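Side-chain contacts in protein-tyrosine-phosphatase (PDB 2Z72), which is a cold-active protein tyrosine phosphatase of the calcineurin-like family, probably hydrolysing phosphotyrosine at a site that binds two zinc ions: residues A[271-276]-A[280-285]; A[290-295]-A[299-304]. All coordinates share one frame; numbering follows the deposited sequence. Where two conformers were deposited one is given.

Interaction 1 (A[271-276]-A[280-285])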
loop_
_atom_site.group_PDB
_atom_site.type_symbol
_atom_site.label_atom_id
_atom_site.label_comp_id
_atom_site.label_asym_id
_atom_site.label_seq_id
_atom_site.Cartn_x
_atom_site.Cartn_y
_atom_site.Cartn_z
ATOM N N ASP A 271 -13.219 -11.423 -18.796
ATOM C CA ASP A 271 -12.387 -11.650 -19.958
ATOM C C ASP A 271 -12.248 -10.396 -20.780
ATOM O O ASP A 271 -11.172 -10.137 -21.321
ATOM C CB ASP A 271 -12.951 -12.777 -20.844
ATOM C CG ASP A 271 -12.810 -14.130 -20.200
ATOM O OD1 ASP A 271 -11.898 -14.321 -19.370
ATOM O OD2 ASP A 271 -13.607 -15.018 -20.633
ATOM N N THR A 272 -13.307 -9.620 -20.845
ATOM C CA THR A 272 -13.171 -8.386 -21.649
ATOM C C THR A 272 -12.211 -7.404 -20.983
ATOM O O THR A 272 -11.492 -6.686 -21.704
ATOM C CB THR A 272 -14.544 -7.724 -21.833
ATOM O OG1 THR A 272 -15.422 -8.580 -22.549
ATOM C CG2 THR A 272 -14.431 -6.469 -22.671
ATOM N N ILE A 273 -12.165 -7.389 -19.685
ATOM C CA ILE A 273 -11.192 -6.512 -19.013
ATOM C C ILE A 273 -9.785 -7.020 -19.141
ATOM O O ILE A 273 -8.842 -6.283 -19.439
ATOM C CB ILE A 273 -11.676 -6.312 -17.562
ATOM C CG1 ILE A 273 -13.026 -5.586 -17.574
ATOM C CG2 ILE A 273 -10.570 -5.670 -16.751
ATOM C CD1 ILE A 273 -13.862 -5.767 -16.325
ATOM N N LEU A 274 -9.573 -8.336 -18.943
ATOM C CA LEU A 274 -8.274 -8.915 -19.124
ATOM C C LEU A 274 -7.725 -8.590 -20.537
ATOM O O LEU A 274 -6.591 -8.232 -20.732
ATOM C CB LEU A 274 -8.310 -10.435 -18.984
ATOM C CG LEU A 274 -8.677 -11.001 -17.611
ATOM C CD1 LEU A 274 -8.890 -12.524 -17.655
ATOM C CD2 LEU A 274 -7.601 -10.586 -16.615
ATOM N N GLN A 275 -8.584 -8.783 -21.549
ATOM C CA GLN A 275 -8.198 -8.519 -22.930
ATOM C C GLN A 275 -7.847 -7.056 -23.141
ATOM O O GLN A 275 -6.900 -6.694 -23.852
ATOM C CB GLN A 275 -9.362 -8.965 -23.877
ATOM C CG GLN A 275 -9.346 -10.479 -24.074
ATOM C CD GLN A 275 -10.660 -11.041 -24.568
ATOM O OE1 GLN A 275 -10.963 -12.261 -24.417
ATOM N NE2 GLN A 275 -11.432 -10.136 -25.189
ATOM N N HIS A 276 -8.598 -6.164 -22.495
ATOM C CA HIS A 276 -8.352 -4.750 -22.700
ATOM C C HIS A 276 -6.931 -4.360 -22.289
ATOM O O HIS A 276 -6.336 -3.513 -22.918
ATOM C CB HIS A 276 -9.360 -3.946 -21.816
ATOM C CG HIS A 276 -9.259 -2.476 -22.028
ATOM N ND1 HIS A 276 -8.658 -1.476 -21.291
ATOM C CD2 HIS A 276 -9.709 -1.857 -23.126
ATOM C CE1 HIS A 276 -8.766 -0.307 -21.879
ATOM N NE2 HIS A 276 -9.423 -0.536 -22.990
ATOM N N ASN A 280 -3.261 -11.683 -18.117
ATOM C CA ASN A 280 -3.882 -12.922 -17.785
ATOM C C ASN A 280 -4.487 -12.985 -16.398
ATOM O O ASN A 280 -5.235 -13.919 -16.070
ATOM C CB ASN A 280 -2.850 -14.052 -17.926
ATOM C CG ASN A 280 -2.473 -14.277 -19.364
ATOM O OD1 ASN A 280 -3.365 -14.328 -20.212
ATOM N ND2 ASN A 280 -1.197 -14.389 -19.627
ATOM N N HIS A 281 -4.186 -12.033 -15.515
ATOM C CA HIS A 281 -4.644 -12.032 -14.173
ATOM C C HIS A 281 -4.744 -10.577 -13.695
ATOM O O HIS A 281 -3.962 -9.742 -14.133
ATOM C CB HIS A 281 -3.746 -12.750 -13.167
ATOM C CG HIS A 281 -3.318 -14.101 -13.597
ATOM N ND1 HIS A 281 -4.033 -15.249 -13.442
ATOM C CD2 HIS A 281 -2.210 -14.464 -14.317
ATOM C CE1 HIS A 281 -3.382 -16.252 -13.986
ATOM N NE2 HIS A 281 -2.242 -15.821 -14.544
ATOM N N ILE A 282 -5.645 -10.378 -12.741
ATOM C CA ILE A 282 -5.771 -9.120 -12.012
ATOM C C ILE A 282 -5.710 -9.426 -10.516
ATOM O O ILE A 282 -6.416 -10.348 -10.068
ATOM C CB ILE A 282 -7.052 -8.339 -12.358
ATOM C CG1 ILE A 282 -7.115 -8.082 -13.868
ATOM C CG2 ILE A 282 -7.144 -7.008 -11.617
ATOM C CD1 ILE A 282 -8.453 -7.526 -14.349
ATOM N N VAL A 283 -4.842 -8.746 -9.815
ATOM C CA VAL A 283 -4.607 -8.938 -8.387
ATOM C C VAL A 283 -5.157 -7.715 -7.659
ATOM O O VAL A 283 -4.752 -6.573 -7.981
ATOM C CB VAL A 283 -3.118 -9.100 -8.161
ATOM C CG1 VAL A 283 -2.791 -9.085 -6.631
ATOM C CG2 VAL A 283 -2.633 -10.396 -8.728
ATOM N N VAL A 284 -6.055 -7.960 -6.712
ATOM C CA VAL A 284 -6.720 -6.876 -6.009
ATOM C C VAL A 284 -6.775 -7.146 -4.494
ATOM O O VAL A 284 -6.745 -8.312 -4.053
ATOM C CB VAL A 284 -8.165 -6.668 -6.493
ATOM C CG1 VAL A 284 -8.161 -6.356 -7.972
ATOM C CG2 VAL A 284 -9.048 -7.895 -6.231
ATOM N N GLY A 285 -6.860 -6.066 -3.766
ATOM C CA GLY A 285 -7.102 -6.117 -2.319
ATOM C C GLY A 285 -8.523 -5.704 -2.019
ATOM O O GLY A 285 -9.466 -6.178 -2.717
#
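The peptide plane joining N280 to H281 is the flat group that L274 meets: methyl CD2 lies over one face of it, 3.9 Å from N280 C and on the helix side. The two flat side chains nearby turn elsewhere, the N280 amide giving ND2 to D202 OD1 and the H281 imidazole pairing through ND1 with N298 O. From that peptide the same L274 methyl reaches on to I282, with CD2 3.7 Å from I282 CG1, the two side chains meeting at a slant. I282 holds CG1 anti to its carbonyl carbon (chi1 -56°) and continues extended, which carries CD1 up to the helix; there I273, modelled in two conformers, crosses it at about a right angle in one of them, its CG2 3.7 Å from I282 CD1. The example illustrates how a helix can lie across the strand that follows it: the axes of 271-276 and 281-284 pass 9.2 Å apart at 100°, with only a brief turn between. M206 and Y260 also pack on I282, and K299 on L274, so the branches sit in a buried layer. Between the side chains the contact is apolar, so dispersion and shape fit hold it, and L274 also rests on a peptide group, while the polar groups of N280 and H281 find their partners outside it.

Interaction 2 (A[290-295]-A[299-304]); sequences ERVLGL and KVIAVD
L293 pairs with A302 and L295 with V300 as hydrogen-bonded antiparallel pairs, with G294 and I301 as the non-hydrogen-bonded pair between them. The bond from A302 N to L293 O is 2.8 Å long; the return bond from L293 N to A302 O is longer, 3.3 Å. A302 O also receives the CA-H of V292, its CA 3.4 Å away. On one face L293 takes the crowded position, CG between backbone N and carbonyl carbon (chi1 55°), which brings CD1 to 4.0 Å from A302 CB while CD2 covers a face of its neighbour R291's guanidinium. Just before the strand, V292 spreads its two methyls, CG1 slanting across I301 at 4.0 Å from CG2 and CG2 4.3 Å from V303 CG1. With V292 cut back to an alanine, I301 CG2 and V303 CG1 would probably lose these neighbours and a gap would open beside them. The whole is a beta hairpin with a classic bulge, K299 and V300 both facing L295, and strand 293-295 is an edge strand of its sheet within this chain. On the face opposite L293, I301 packs on L316 and L323 of the second sheet, consistent with the sheet-on-sheet core, flanked by helices, of calcineurin-like phosphoesterases, while V300 packs on Y260 and A302 on F261. G294 admits I301 in one of its conformers, CD1 lying 3.8 Å from G294 CA. Past the hairpin D304 reaches S288 through OD1 and comes close to the zinc ligand D78.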
loop_
_atom_site.group_PDB
_atom_site.type_symbol
_atom_site.label_atom_id
_atom_site.label_comp_id
_atom_site.label_asym_id
_atom_site.label_seq_id
_atom_site.Cartn_x
_atom_site.Cartn_y
_atom_site.Cartn_z
ATOM N N GLU A 290 -10.738 -14.668 3.662
ATOM C CA GLU A 290 -10.159 -15.448 4.755
ATOM C C GLU A 290 -8.743 -15.895 4.459
ATOM O O GLU A 290 -8.043 -16.358 5.355
ATOM C CB GLU A 290 -11.040 -16.680 5.026
ATOM C CG GLU A 290 -12.445 -16.297 5.470
ATOM C CD GLU A 290 -13.322 -17.498 5.788
ATOM O OE1 GLU A 290 -14.560 -17.354 5.914
ATOM O OE2 GLU A 290 -12.834 -18.631 5.955
ATOM N N ARG A 291 -8.338 -15.795 3.172
ATOM C CA ARG A 291 -7.059 -16.301 2.698
ATOM C C ARG A 291 -6.801 -15.680 1.351
ATOM O O ARG A 291 -7.722 -15.115 0.748
ATOM C CB ARG A 291 -6.997 -17.847 2.561
ATOM C CG ARG A 291 -8.093 -18.439 1.703
ATOM C CD ARG A 291 -7.947 -19.951 1.528
ATOM N NE ARG A 291 -8.816 -20.339 0.408
ATOM C CZ ARG A 291 -10.124 -20.518 0.519
ATOM N NH1 ARG A 291 -10.748 -20.386 1.712
ATOM N NH2 ARG A 291 -10.765 -20.828 -0.586
ATOM N N VAL A 292 -5.573 -15.751 0.859
ATOM C CA VAL A 292 -5.308 -15.431 -0.566
ATOM C C VAL A 292 -6.031 -16.507 -1.402
ATOM O O VAL A 292 -5.942 -17.682 -1.110
ATOM C CB VAL A 292 -3.824 -15.397 -0.828
ATOM C CG1 VAL A 292 -3.487 -15.569 -2.323
ATOM C CG2 VAL A 292 -3.194 -14.121 -0.302
ATOM N N LEU A 293 -6.800 -16.066 -2.383
ATOM C CA LEU A 293 -7.562 -17.053 -3.148
ATOM C C LEU A 293 -7.780 -16.481 -4.539
ATOM O O LEU A 293 -7.831 -15.269 -4.782
ATOM C CB LEU A 293 -8.853 -17.364 -2.470
ATOM C CG LEU A 293 -9.785 -16.198 -2.144
ATOM C CD1 LEU A 293 -10.650 -15.733 -3.295
ATOM C CD2 LEU A 293 -10.652 -16.707 -0.996
ATOM N N GLY A 294 -8.040 -17.443 -5.408
ATOM C CA GLY A 294 -8.421 -17.108 -6.768
ATOM C C GLY A 294 -9.899 -17.238 -7.048
ATOM O O GLY A 294 -10.580 -18.084 -6.424
ATOM N N LEU A 295 -10.355 -16.377 -7.962
ATOM C CA LEU A 295 -11.725 -16.413 -8.502
ATOM C C LEU A 295 -11.648 -16.492 -10.018
ATOM O O LEU A 295 -10.666 -16.094 -10.671
ATOM C CB LEU A 295 -12.472 -15.141 -8.074
ATOM C CG LEU A 295 -12.724 -15.010 -6.559
ATOM C CD1 LEU A 295 -13.417 -13.699 -6.364
ATOM C CD2 LEU A 295 -13.606 -16.130 -6.079
ATOM N N LYS A 299 -8.288 -16.035 -12.658
ATOM C CA LYS A 299 -8.128 -14.779 -13.395
ATOM C C LYS A 299 -8.111 -13.548 -12.483
ATOM O O LYS A 299 -7.511 -12.547 -12.860
ATOM C CB LYS A 299 -9.280 -14.647 -14.415
ATOM C CG LYS A 299 -9.167 -15.719 -15.488
ATOM C CD LYS A 299 -10.342 -15.686 -16.435
ATOM C CE LYS A 299 -10.321 -16.866 -17.368
ATOM N NZ LYS A 299 -11.517 -16.896 -18.271
ATOM N N VAL A 300 -8.756 -13.648 -11.323
ATOM C CA VAL A 300 -8.653 -12.638 -10.272
ATOM C C VAL A 300 -8.019 -13.333 -9.072
ATOM O O VAL A 300 -8.465 -14.411 -8.670
ATOM C CB VAL A 300 -10.013 -12.034 -9.873
ATOM C CG1 VAL A 300 -9.890 -11.213 -8.582
ATOM C CG2 VAL A 300 -10.608 -11.134 -10.947
ATOM N N ILE A 301 -7.009 -12.693 -8.500
ATOM C CA ILE A 301 -6.479 -13.175 -7.218
ATOM C C ILE A 301 -6.714 -12.084 -6.194
ATOM O O ILE A 301 -6.277 -10.969 -6.345
ATOM C CB ILE A 301 -5.005 -13.575 -7.241
ATOM C CG1 ILE A 301 -4.626 -14.431 -8.468
ATOM C CG2 ILE A 301 -4.655 -14.288 -5.945
ATOM C CD1 ILE A 301 -5.246 -15.811 -8.501
ATOM N N ALA A 302 -7.434 -12.511 -5.118
ATOM C CA ALA A 302 -7.740 -11.642 -3.992
ATOM C C ALA A 302 -6.622 -11.748 -2.984
ATOM O O ALA A 302 -6.291 -12.836 -2.495
ATOM C CB ALA A 302 -9.059 -12.097 -3.357
ATOM N N VAL A 303 -5.987 -10.618 -2.660
ATOM C CA VAL A 303 -4.868 -10.599 -1.731
ATOM C C VAL A 303 -5.130 -9.720 -0.503
ATOM O O VAL A 303 -4.176 -9.472 0.233
ATOM C CB VAL A 303 -3.547 -10.226 -2.442
ATOM C CG1 VAL A 303 -3.212 -11.259 -3.526
ATOM C CG2 VAL A 303 -3.549 -8.825 -3.028
ATOM N N ASP A 304 -6.369 -9.359 -0.259
ATOM C CA ASP A 304 -6.738 -8.899 1.081
ATOM C C ASP A 304 -7.081 -10.161 1.851
ATOM O O ASP A 304 -8.165 -10.723 1.629
ATOM C CB ASP A 304 -7.838 -7.879 1.056
ATOM C CG ASP A 304 -8.257 -7.402 2.449
ATOM O OD1 ASP A 304 -9.053 -6.451 2.488
ATOM O OD2 ASP A 304 -7.769 -7.999 3.451
#

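Overall arrangement
Interaction 1 closes before interaction 2 opens, and their centres are 13 Å apart on the same side of the chain's centre. Both build on the mixed sheet in which strands 281-284 and 300-302 are parallel neighbours, with 293-295 beyond them as the outer strand. They touch directly: V284 O probably accepts a hydrogen bond from V303 N, V283 packs on V303, and D271 of helix 267-277 makes a salt bridge to K299. A helix packed on one strand and a hairpin added beside it thus form one continuous unit, whose 299-304 segment leads toward the two-zinc site, with the V303 side chain about 10 Å from a zinc ion.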